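Citryl-spermidine/3,4-dihydroxybenzoyl-citryl-spermidine:spermidine ligase (Bacillus anthracis, PDB 3TO3) catalyses the ATP-dependent condensation of spermidine with citryl-spermidine intermediates during biosynthesis of petrobactin, a siderophore used in iron acquisition and virulence. Local coordinates at residues Asn412-Leu417 with Trp536-Glu541; Leu520-Ala525 with Trp530-Phe535; Val66-Tyr71 with Val100-Glu105. One frame throughout, in Å; residues are numbered along the deposited sequence. Where two conformers were deposited one is given.

How the interactions relate
Interactions 1 and 2 adjoin in the FhuF-like region, with centres about 11 Å apart, and share helix 532-547. Interaction 2 pairs the start of this helix with helix 502-528 just before it; interaction 1, one turn further on, sets it against helix 410-432, more than a hundred residues earlier. Leu-414 against Phe-535 and Leu-417 against Leu-520 join the two into one three-helix cluster beside the ATP site, Leu-520 lying about 4 Å, side chain to side chain, from the ATP-binding Tyr-391. Interaction 3 comes first along the chain, as separate packing in the N-terminal region away from that site; its centre is about 39 Å from that of interaction 1 and about 30 Å from that of interaction 2, and interaction 3 touches neither.

Interaction 1 of 3, residues Asn412-Leu417 with Trp536-Glu541; sequences NWLRLL and WMIVVE
Arg-415 and Ile-538 bury the largest areas here, the arginine passing across the isoleucine at about a right angle on its way to Glu-541. CG of Arg-415 stands beside its own backbone N, and the chain then runs extended to NE, taking the guanidinium across to helix 532-547; a turn at the last torsion (chi4 -86°) sets the plane of the group. One face of the guanidinium lies on Ile-538, whose CG1 is 3.8 Å from NH2 of Arg-415. The other branch of the isoleucine supports the aliphatic stem, with CG2 3.9 Å from Arg-415 CG. The edge of the guanidinium meets the carboxylate. NH2 of Arg-415 gives Glu-541 OE1 a short salt-bridge hydrogen bond of 2.7 Å, close to straight at 160°. It arrives on the syn side of the oxygen but tilted out of the carboxylate plane, while OE1 itself lies near the guanidinium plane. NH1 of Arg-415 adds a weak bond of 3.3 Å to the same OE1, so one oxygen takes both. Arg-415 also forms salt bridges through NE to Glu-411 and through NH1 to Glu-542; three carboxylates thus surround the guanidinium and help fix its rotation. On the inner side of this polar bridge, Leu-414 CD2 touches Ile-538 CD1 at 4.1 Å. Ile-538 therefore works in two settings, its CD1 in the buried apolar layer and its CG1 under the guanidinium. Between the short segments the axes approach to 10.1 Å and run in broadly the same direction, 41° apart. Such an interface, a buried aliphatic contact flanked by a salt bridge at the partly exposed side, is characteristic of helix-helix packing, here between helices 410-432 and 532-547 of the C-terminal, FhuF-like part of this IucA/IucC-family synthetase.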
loop_
_atom_site.group_PDB
_atom_site.type_symbol
_atom_site.label_atom_id
_atom_site.label_comp_id
_atom_site.label_asym_id
_atom_site.label_seq_id
_atom_site.Cartn_x
_atom_site.Cartn_y
_atom_site.Cartn_z
ATOM N N ASN B 412 22.923 -37.494 -23.511
ATOM C CA ASN B 412 22.145 -38.539 -22.842
ATOM C C ASN B 412 21.223 -38.003 -21.775
ATOM O O ASN B 412 20.112 -38.498 -21.608
ATOM C CB ASN B 412 23.025 -39.622 -22.213
ATOM C CG ASN B 412 23.850 -40.338 -23.225
ATOM O OD1 ASN B 412 23.494 -40.377 -24.407
ATOM N ND2 ASN B 412 24.981 -40.899 -22.786
ATOM N N TRP B 413 21.702 -37.017 -21.025
ATOM C CA TRP B 413 20.916 -36.474 -19.934
ATOM C C TRP B 413 19.719 -35.715 -20.511
ATOM O O TRP B 413 18.603 -35.863 -20.048
ATOM C CB TRP B 413 21.769 -35.557 -19.051
ATOM C CG TRP B 413 21.077 -35.114 -17.795
ATOM C CD1 TRP B 413 21.056 -35.771 -16.593
ATOM C CD2 TRP B 413 20.289 -33.937 -17.621
ATOM N NE1 TRP B 413 20.316 -35.071 -15.681
ATOM C CE2 TRP B 413 19.835 -33.937 -16.281
ATOM C CE3 TRP B 413 19.934 -32.870 -18.465
ATOM C CZ2 TRP B 413 19.025 -32.915 -15.765
ATOM C CZ3 TRP B 413 19.145 -31.869 -17.969
ATOM C CH2 TRP B 413 18.698 -31.891 -16.621
ATOM N N LEU B 414 19.959 -34.923 -21.543
ATOM C CA LEU B 414 18.892 -34.138 -22.161
ATOM C C LEU B 414 17.827 -35.039 -22.812
ATOM O O LEU B 414 16.638 -34.784 -22.688
ATOM C CB LEU B 414 19.478 -33.149 -23.169
ATOM C CG LEU B 414 18.527 -32.260 -23.957
ATOM C CD1 LEU B 414 17.672 -31.364 -23.036
ATOM C CD2 LEU B 414 19.319 -31.443 -24.954
ATOM N N ARG B 415 18.241 -36.110 -23.478
ATOM C CA ARG B 415 17.263 -37.054 -24.000
ATOM C C ARG B 415 16.412 -37.701 -22.900
ATOM O O ARG B 415 15.187 -37.737 -23.005
ATOM C CB ARG B 415 17.935 -38.141 -24.806
ATOM C CG ARG B 415 18.599 -37.619 -26.039
ATOM C CD ARG B 415 19.043 -38.783 -26.910
ATOM N NE ARG B 415 19.577 -38.286 -28.166
ATOM C CZ ARG B 415 18.827 -38.017 -29.228
ATOM N NH1 ARG B 415 17.516 -38.210 -29.176
ATOM N NH2 ARG B 415 19.385 -37.566 -30.342
ATOM N N LEU B 416 17.049 -38.226 -21.853
ATOM C CA LEU B 416 16.254 -38.750 -20.739
ATOM C C LEU B 416 15.307 -37.716 -20.182
ATOM O O LEU B 416 14.191 -38.062 -19.822
ATOM C CB LEU B 416 17.120 -39.267 -19.614
ATOM C CG LEU B 416 17.718 -40.602 -19.993
ATOM C CD1 LEU B 416 19.105 -40.782 -19.335
ATOM C CD2 LEU B 416 16.708 -41.700 -19.635
ATOM N N LEU B 417 15.755 -36.462 -20.100
ATOM C CA LEU B 417 14.948 -35.424 -19.493
ATOM C C LEU B 417 13.688 -35.218 -20.324
ATOM O O LEU B 417 12.581 -35.228 -19.804
ATOM C CB LEU B 417 15.722 -34.094 -19.359
ATOM C CG LEU B 417 14.861 -32.980 -18.749
ATOM C CD1 LEU B 417 14.549 -33.198 -17.228
ATOM C CD2 LEU B 417 15.486 -31.603 -18.994
ATOM N N TRP B 536 17.307 -28.216 -30.053
ATOM C CA TRP B 536 15.967 -28.338 -30.622
ATOM C C TRP B 536 15.821 -29.551 -31.543
ATOM O O TRP B 536 14.735 -30.132 -31.654
ATOM C CB TRP B 536 15.478 -27.015 -31.260
ATOM C CG TRP B 536 15.342 -25.959 -30.181
ATOM C CD1 TRP B 536 16.168 -24.884 -29.959
ATOM C CD2 TRP B 536 14.369 -25.937 -29.127
ATOM N NE1 TRP B 536 15.746 -24.190 -28.840
ATOM C CE2 TRP B 536 14.644 -24.816 -28.322
ATOM C CE3 TRP B 536 13.278 -26.750 -28.798
ATOM C CZ2 TRP B 536 13.867 -24.492 -27.214
ATOM C CZ3 TRP B 536 12.513 -26.429 -27.692
ATOM C CH2 TRP B 536 12.800 -25.303 -26.921
HETATM N N MSE B 537 16.911 -29.955 -32.182
HETATM C CA MSE B 537 16.856 -31.151 -32.998
HETATM C C MSE B 537 16.692 -32.415 -32.151
HETATM O O MSE B 537 16.238 -33.433 -32.646
HETATM C CB MSE B 537 18.080 -31.259 -33.914
HETATM C CG MSE B 537 18.056 -30.273 -35.090
HETATM SE SE MSE B 537 19.414 -30.653 -36.453
HETATM C CE MSE B 537 21.015 -30.076 -35.517
ATOM N N ILE B 538 17.069 -32.354 -30.882
ATOM C CA ILE B 538 16.845 -33.481 -29.995
ATOM C C ILE B 538 15.415 -33.503 -29.532
ATOM O O ILE B 538 14.805 -34.563 -29.408
ATOM C CB ILE B 538 17.783 -33.462 -28.787
ATOM C CG1 ILE B 538 19.165 -33.974 -29.220
ATOM C CG2 ILE B 538 17.202 -34.318 -27.673
ATOM C CD1 ILE B 538 20.233 -33.792 -28.196
ATOM N N VAL B 539 14.886 -32.311 -29.273
ATOM C CA VAL B 539 13.506 -32.177 -28.859
ATOM C C VAL B 539 12.576 -32.705 -29.953
ATOM O O VAL B 539 11.690 -33.523 -29.677
ATOM C CB VAL B 539 13.164 -30.737 -28.454
ATOM C CG1 VAL B 539 11.664 -30.606 -28.185
ATOM C CG2 VAL B 539 13.949 -30.362 -27.202
ATOM N N VAL B 540 12.796 -32.273 -31.191
ATOM C CA VAL B 540 12.032 -32.842 -32.297
ATOM C C VAL B 540 12.130 -34.393 -32.408
ATOM O O VAL B 540 11.113 -35.081 -32.463
ATOM C CB VAL B 540 12.379 -32.156 -33.616
ATOM C CG1 VAL B 540 11.682 -32.826 -34.760
ATOM C CG2 VAL B 540 11.980 -30.688 -33.538
ATOM N N GLU B 541 13.339 -34.941 -32.412
ATOM C CA GLU B 541 13.498 -36.384 -32.505
ATOM C C GLU B 541 12.666 -37.118 -31.449
ATOM O O GLU B 541 11.970 -38.112 -31.753
ATOM C CB GLU B 541 14.964 -36.792 -32.354
ATOM C CG GLU B 541 15.846 -36.511 -33.540
ATOM C CD GLU B 541 17.337 -36.695 -33.227
ATOM O OE1 GLU B 541 17.687 -37.573 -32.419
ATOM O OE2 GLU B 541 18.166 -35.958 -33.789
#

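Interaction 2 of 3, residues Leu520-Ala525 with Trp530-Phe535; sequences LAFVLA and WKEESF. With EDO (1,2-ethanediol), chain H.
The tight connection between two consecutive helices brings Leu-520 to Ala-525, near the end of helix 502-528, against Trp-530 to Phe-535, where helix 532-547 begins. Across the turn, Trp-530 N donates to Leu-524 O at 3.2 Å with an N-H...O angle of 156°, approaching from above the carbonyl plane. Beside this bond CB of Leu-524 packs on CB of Trp-530 at 3.9 Å. C2 of an ethanediol, probably from the crystallisation liquor, lies over one face of the Trp-530 ring, off-centre near CE3. A water adds a second bridge, giving one hydrogen to Ala-521 O at 2.8 Å and the other to Trp-530 O at 3.0 Å. Lys-531 holds the N-cap position of the second helix, and the first turn after it carries Phe-535 back onto the first helix. The phenyl ring, its CG anti to the backbone N (chi1 -178°), lies flat over Ala-521. The methyl CB of Ala-521 sits 3.4 Å from the centroid of the Phe-535 ring and only 6° off the ring normal, a CH-pi contact over the middle of the ring. Leu-524 CD1 meets the edge of the same ring at Phe-535 CD1, 3.9 Å away, and Leu-414 of helix 410-432 also touches the ring. Farther along the contact, OE1 of Glu-532 approaches the ring edge of Phe-522 at CE1, 3.6 Å away. The Glu-532 carboxylate is held by a salt bridge from OE2 to Arg-75 and a hydrogen bond between OE1 and Thr-77.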
loop_
_atom_site.group_PDB
_atom_site.type_symbol
_atom_site.label_atom_id
_atom_site.label_comp_id
_atom_site.label_asym_id
_atom_site.label_seq_id
_atom_site.Cartn_x
_atom_site.Cartn_y
_atom_site.Cartn_z
ATOM N N LEU B 520 16.814 -23.681 -20.330
ATOM C CA LEU B 520 17.867 -24.712 -20.280
ATOM C C LEU B 520 18.755 -24.691 -21.547
ATOM O O LEU B 520 19.969 -24.766 -21.450
ATOM C CB LEU B 520 17.262 -26.108 -20.067
ATOM C CG LEU B 520 18.207 -27.299 -19.897
ATOM C CD1 LEU B 520 19.142 -27.132 -18.648
ATOM C CD2 LEU B 520 17.399 -28.588 -19.827
ATOM N N ALA B 521 18.143 -24.584 -22.726
ATOM C CA ALA B 521 18.887 -24.491 -23.975
ATOM C C ALA B 521 19.873 -23.314 -23.944
ATOM O O ALA B 521 21.001 -23.416 -24.417
ATOM C CB ALA B 521 17.930 -24.360 -25.162
ATOM N N PHE B 522 19.456 -22.202 -23.366
ATOM C CA PHE B 522 20.378 -21.082 -23.172
ATOM C C PHE B 522 21.596 -21.413 -22.291
ATOM O O PHE B 522 22.713 -20.992 -22.575
ATOM C CB PHE B 522 19.642 -19.886 -22.559
ATOM C CG PHE B 522 18.659 -19.241 -23.483
ATOM C CD1 PHE B 522 18.912 -19.160 -24.833
ATOM C CD2 PHE B 522 17.477 -18.717 -22.993
ATOM C CE1 PHE B 522 18.001 -18.562 -25.672
ATOM C CE2 PHE B 522 16.567 -18.139 -23.823
ATOM C CZ PHE B 522 16.828 -18.059 -25.164
ATOM N N VAL B 523 21.355 -22.133 -21.199
ATOM C CA VAL B 523 22.399 -22.504 -20.273
ATOM C C VAL B 523 23.368 -23.474 -20.943
ATOM O O VAL B 523 24.576 -23.310 -20.866
ATOM C CB VAL B 523 21.824 -23.109 -18.988
ATOM C CG1 VAL B 523 22.916 -23.782 -18.202
ATOM C CG2 VAL B 523 21.185 -22.026 -18.141
ATOM N N LEU B 524 22.830 -24.436 -21.673
ATOM C CA LEU B 524 23.675 -25.404 -22.329
ATOM C C LEU B 524 24.561 -24.720 -23.374
ATOM O O LEU B 524 25.764 -24.982 -23.416
ATOM C CB LEU B 524 22.845 -26.552 -22.920
ATOM C CG LEU B 524 22.114 -27.419 -21.887
ATOM C CD1 LEU B 524 21.421 -28.566 -22.590
ATOM C CD2 LEU B 524 23.041 -27.955 -20.751
ATOM N N ALA B 525 23.973 -23.847 -24.202
ATOM C CA ALA B 525 24.758 -23.085 -25.193
ATOM C C ALA B 525 25.859 -22.209 -24.567
ATOM O O ALA B 525 27.016 -22.215 -25.013
ATOM C CB ALA B 525 23.863 -22.212 -26.079
ATOM N N TRP B 530 26.917 -26.197 -26.163
ATOM C CA TRP B 530 25.920 -27.026 -26.824
ATOM C C TRP B 530 25.032 -26.070 -27.626
ATOM O O TRP B 530 24.401 -25.156 -27.076
ATOM C CB TRP B 530 25.108 -27.804 -25.787
ATOM C CG TRP B 530 24.272 -28.857 -26.372
ATOM C CD1 TRP B 530 22.956 -28.765 -26.738
ATOM C CD2 TRP B 530 24.675 -30.182 -26.665
ATOM N NE1 TRP B 530 22.520 -29.958 -27.248
ATOM C CE2 TRP B 530 23.560 -30.847 -27.217
ATOM C CE3 TRP B 530 25.867 -30.880 -26.508
ATOM C CZ2 TRP B 530 23.611 -32.167 -27.626
ATOM C CZ3 TRP B 530 25.914 -32.190 -26.918
ATOM C CH2 TRP B 530 24.797 -32.822 -27.471
ATOM N N LYS B 531 25.013 -26.279 -28.934
ATOM C CA LYS B 531 24.338 -25.387 -29.854
ATOM C C LYS B 531 22.837 -25.503 -29.676
ATOM O O LYS B 531 22.315 -26.591 -29.404
ATOM C CB LYS B 531 24.736 -25.708 -31.302
ATOM C CG LYS B 531 26.028 -25.010 -31.790
ATOM C CD LYS B 531 26.540 -25.593 -33.125
ATOM C CE LYS B 531 25.609 -25.320 -34.312
ATOM N NZ LYS B 531 25.609 -23.883 -34.747
ATOM N N GLU B 532 22.156 -24.371 -29.828
ATOM C CA GLU B 532 20.719 -24.317 -29.668
ATOM C C GLU B 532 20.029 -25.171 -30.718
ATOM O O GLU B 532 19.051 -25.861 -30.398
ATOM C CB GLU B 532 20.210 -22.874 -29.698
ATOM C CG GLU B 532 20.493 -22.049 -28.401
ATOM C CD GLU B 532 20.339 -20.544 -28.660
ATOM O OE1 GLU B 532 19.186 -20.107 -28.727
ATOM O OE2 GLU B 532 21.346 -19.810 -28.860
ATOM N N GLU B 533 20.555 -25.134 -31.946
ATOM C CA GLU B 533 20.095 -26.001 -33.038
ATOM C C GLU B 533 20.081 -27.483 -32.639
ATOM O O GLU B 533 19.075 -28.164 -32.848
ATOM C CB GLU B 533 20.941 -25.811 -34.318
ATOM C CG GLU B 533 20.941 -24.381 -34.851
ATOM C CD GLU B 533 21.916 -23.437 -34.101
ATOM O OE1 GLU B 533 22.154 -23.622 -32.884
ATOM O OE2 GLU B 533 22.454 -22.508 -34.744
ATOM N N SER B 534 21.185 -27.972 -32.070
ATOM C CA SER B 534 21.258 -29.367 -31.591
ATOM C C SER B 534 20.223 -29.640 -30.496
ATOM O O SER B 534 19.572 -30.683 -30.493
ATOM C CB SER B 534 22.649 -29.725 -31.049
ATOM O OG SER B 534 23.630 -29.476 -32.022
ATOM N N PHE B 535 20.098 -28.715 -29.552
ATOM C CA PHE B 535 19.095 -28.841 -28.492
ATOM C C PHE B 535 17.718 -29.086 -29.129
ATOM O O PHE B 535 17.054 -30.073 -28.810
ATOM C CB PHE B 535 19.087 -27.577 -27.621
ATOM C CG PHE B 535 18.120 -27.617 -26.480
ATOM C CD1 PHE B 535 18.568 -27.852 -25.179
ATOM C CD2 PHE B 535 16.771 -27.376 -26.692
ATOM C CE1 PHE B 535 17.673 -27.882 -24.102
ATOM C CE2 PHE B 535 15.858 -27.402 -25.630
ATOM C CZ PHE B 535 16.307 -27.645 -24.331
HETATM C C1 EDO H . 27.175 -29.150 -31.322
HETATM O O1 EDO H . 26.430 -27.946 -31.353
HETATM C C2 EDO H . 26.876 -29.821 -29.997
HETATM O O2 EDO H . 28.075 -30.497 -29.603
HETATM O O HOH W 1 21.517 -25.406 -26.367
#

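Interaction 3 of 3, residues Val66-Tyr71 with Val100-Glu105; sequences VTYECY and VAQFLE
The hydroxyl of Tyr-68 crosses from the strand to the helix, where OH is hydrogen-bonded to OE1 of Glu-106, one residue past the segment 100-105. Gln-102 NE2 binds the other oxygen of that carboxylate, OE2, so Glu-106 ties the tyrosine and the glutamine to one group. The tyrosine oxygen also lies close to the helix backbone, with OH 3.6 Å from CA of Phe-103. Nearer the strand the two rings form a T-shaped (edge-to-face) pair: the edge of Phe-103 points into the face of Tyr-68, with centroids 4.8 Å apart and planes at 83°. CD1 of Phe-103 stands over the centre of the tyrosine ring, nearest to Tyr-68 CD1 at 3.6 Å, and CE1 of Phe-103 reaches toward its root, 3.8 Å from Tyr-68 CG. On the helix, Phe-103 has CG anti to the backbone N (chi1 170°), which turns the CD1-CE1 edge toward Tyr-68. The bond to Glu-106 and the phenylalanine edge together probably limit rotation of the phenol. Strand 65-74 lies between strands 52-59 and 88-90 in the N-terminal antiparallel sheet, Tyr-68 bonding through its backbone to Ile-56. Helix 100-110 packs on this sheet partly through the aromatic pair, while Val-32 of helix 18-37 touches Phe-103, helix 115-138 packs against Ala-101 and Leu-104, and Ala-101 also meets Lys-359 of the second subunit.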
loop_
_atom_site.group_PDB
_atom_site.type_symbol
_atom_site.label_atom_id
_atom_site.label_comp_id
_atom_site.label_asym_id
_atom_site.label_seq_id
_atom_site.Cartn_x
_atom_site.Cartn_y
_atom_site.Cartn_z
ATOM N N VAL B 66 18.920 11.552 -25.470
ATOM C CA VAL B 66 19.878 10.708 -24.796
ATOM C C VAL B 66 19.792 9.367 -25.506
ATOM O O VAL B 66 18.788 9.070 -26.141
ATOM C CB VAL B 66 19.509 10.574 -23.311
ATOM C CG1 VAL B 66 18.368 9.592 -23.137
ATOM C CG2 VAL B 66 20.691 10.132 -22.514
ATOM N N THR B 67 20.840 8.559 -25.410
ATOM C CA THR B 67 20.857 7.237 -26.030
ATOM C C THR B 67 21.369 6.201 -25.034
ATOM O O THR B 67 22.358 6.441 -24.344
ATOM C CB THR B 67 21.717 7.234 -27.320
ATOM O OG1 THR B 67 20.929 7.722 -28.405
ATOM C CG2 THR B 67 22.174 5.841 -27.681
ATOM N N TYR B 68 20.691 5.053 -24.962
ATOM C CA TYR B 68 21.192 3.895 -24.219
ATOM C C TYR B 68 21.749 2.834 -25.154
ATOM O O TYR B 68 21.108 2.480 -26.135
ATOM C CB TYR B 68 20.103 3.305 -23.340
ATOM C CG TYR B 68 19.680 4.241 -22.246
ATOM C CD1 TYR B 68 20.332 4.233 -21.035
ATOM C CD2 TYR B 68 18.653 5.164 -22.438
ATOM C CE1 TYR B 68 19.977 5.080 -20.038
ATOM C CE2 TYR B 68 18.282 6.037 -21.426
ATOM C CZ TYR B 68 18.951 5.966 -20.219
ATOM O OH TYR B 68 18.647 6.780 -19.164
ATOM N N GLU B 69 22.941 2.329 -24.844
ATOM C CA GLU B 69 23.655 1.424 -25.737
ATOM C C GLU B 69 23.962 0.119 -25.053
ATOM O O GLU B 69 24.352 0.102 -23.895
ATOM C CB GLU B 69 24.999 2.013 -26.157
ATOM C CG GLU B 69 24.929 3.083 -27.213
ATOM C CD GLU B 69 26.313 3.562 -27.669
ATOM O OE1 GLU B 69 27.346 2.994 -27.218
ATOM O OE2 GLU B 69 26.360 4.514 -28.480
ATOM N N CYS B 70 23.808 -0.970 -25.783
ATOM C CA CYS B 70 24.285 -2.251 -25.306
ATOM C C CYS B 70 24.446 -3.235 -26.445
ATOM O O CYS B 70 23.845 -3.064 -27.500
ATOM C CB CYS B 70 23.343 -2.811 -24.245
ATOM S SG CYS B 70 21.672 -2.955 -24.766
ATOM N N TYR B 71 25.261 -4.263 -26.211
ATOM C CA TYR B 71 25.476 -5.333 -27.160
ATOM C C TYR B 71 24.647 -6.565 -26.759
ATOM O O TYR B 71 24.501 -6.875 -25.580
ATOM C CB TYR B 71 26.961 -5.699 -27.217
ATOM C CG TYR B 71 27.815 -4.748 -28.051
ATOM C CD1 TYR B 71 28.557 -3.727 -27.454
ATOM C CD2 TYR B 71 27.885 -4.876 -29.430
ATOM C CE1 TYR B 71 29.346 -2.855 -28.218
ATOM C CE2 TYR B 71 28.673 -4.016 -30.206
ATOM C CZ TYR B 71 29.394 -3.002 -29.593
ATOM O OH TYR B 71 30.196 -2.155 -30.362
ATOM N N VAL B 100 17.133 2.660 -12.483
ATOM C CA VAL B 100 16.156 2.012 -13.321
ATOM C C VAL B 100 15.005 3.003 -13.592
ATOM O O VAL B 100 14.475 3.066 -14.701
ATOM C CB VAL B 100 15.678 0.658 -12.718
ATOM C CG1 VAL B 100 14.752 0.881 -11.554
ATOM C CG2 VAL B 100 14.975 -0.156 -13.756
ATOM N N ALA B 101 14.655 3.826 -12.607
ATOM C CA ALA B 101 13.606 4.813 -12.828
ATOM C C ALA B 101 13.966 5.784 -13.958
ATOM O O ALA B 101 13.119 6.102 -14.806
ATOM C CB ALA B 101 13.273 5.590 -11.524
ATOM N N GLN B 102 15.211 6.269 -13.956
ATOM C CA GLN B 102 15.661 7.208 -14.980
ATOM C C GLN B 102 15.667 6.567 -16.373
ATOM O O GLN B 102 15.201 7.182 -17.358
ATOM C CB GLN B 102 17.056 7.785 -14.647
ATOM C CG GLN B 102 17.440 9.004 -15.483
ATOM C CD GLN B 102 18.902 9.411 -15.329
ATOM O OE1 GLN B 102 19.626 8.892 -14.467
ATOM N NE2 GLN B 102 19.345 10.354 -16.174
ATOM N N PHE B 103 16.204 5.347 -16.454
ATOM C CA PHE B 103 16.192 4.623 -17.710
ATOM C C PHE B 103 14.742 4.589 -18.223
ATOM O O PHE B 103 14.460 5.025 -19.330
ATOM C CB PHE B 103 16.785 3.207 -17.567
ATOM C CG PHE B 103 16.573 2.342 -18.787
ATOM C CD1 PHE B 103 17.315 2.548 -19.939
ATOM C CD2 PHE B 103 15.590 1.354 -18.799
ATOM C CE1 PHE B 103 17.105 1.772 -21.081
ATOM C CE2 PHE B 103 15.369 0.587 -19.937
ATOM C CZ PHE B 103 16.132 0.802 -21.082
ATOM N N LEU B 104 13.810 4.108 -17.407
ATOM C CA LEU B 104 12.424 3.994 -17.875
ATOM C C LEU B 104 11.778 5.359 -18.161
ATOM O O LEU B 104 11.046 5.517 -19.139
ATOM C CB LEU B 104 11.568 3.141 -16.931
ATOM C CG LEU B 104 11.839 1.632 -16.992
ATOM C CD1 LEU B 104 10.913 0.852 -16.071
ATOM C CD2 LEU B 104 11.660 1.115 -18.392
ATOM N N GLU B 105 12.044 6.351 -17.323
ATOM C CA GLU B 105 11.478 7.675 -17.585
ATOM C C GLU B 105 11.964 8.254 -18.915
ATOM O O GLU B 105 11.176 8.818 -19.667
ATOM C CB GLU B 105 11.756 8.649 -16.434
ATOM C CG GLU B 105 10.801 8.485 -15.270
ATOM C CD GLU B 105 11.354 9.013 -13.961
ATOM O OE1 GLU B 105 12.487 9.562 -13.950
ATOM O OE2 GLU B 105 10.646 8.858 -12.936
#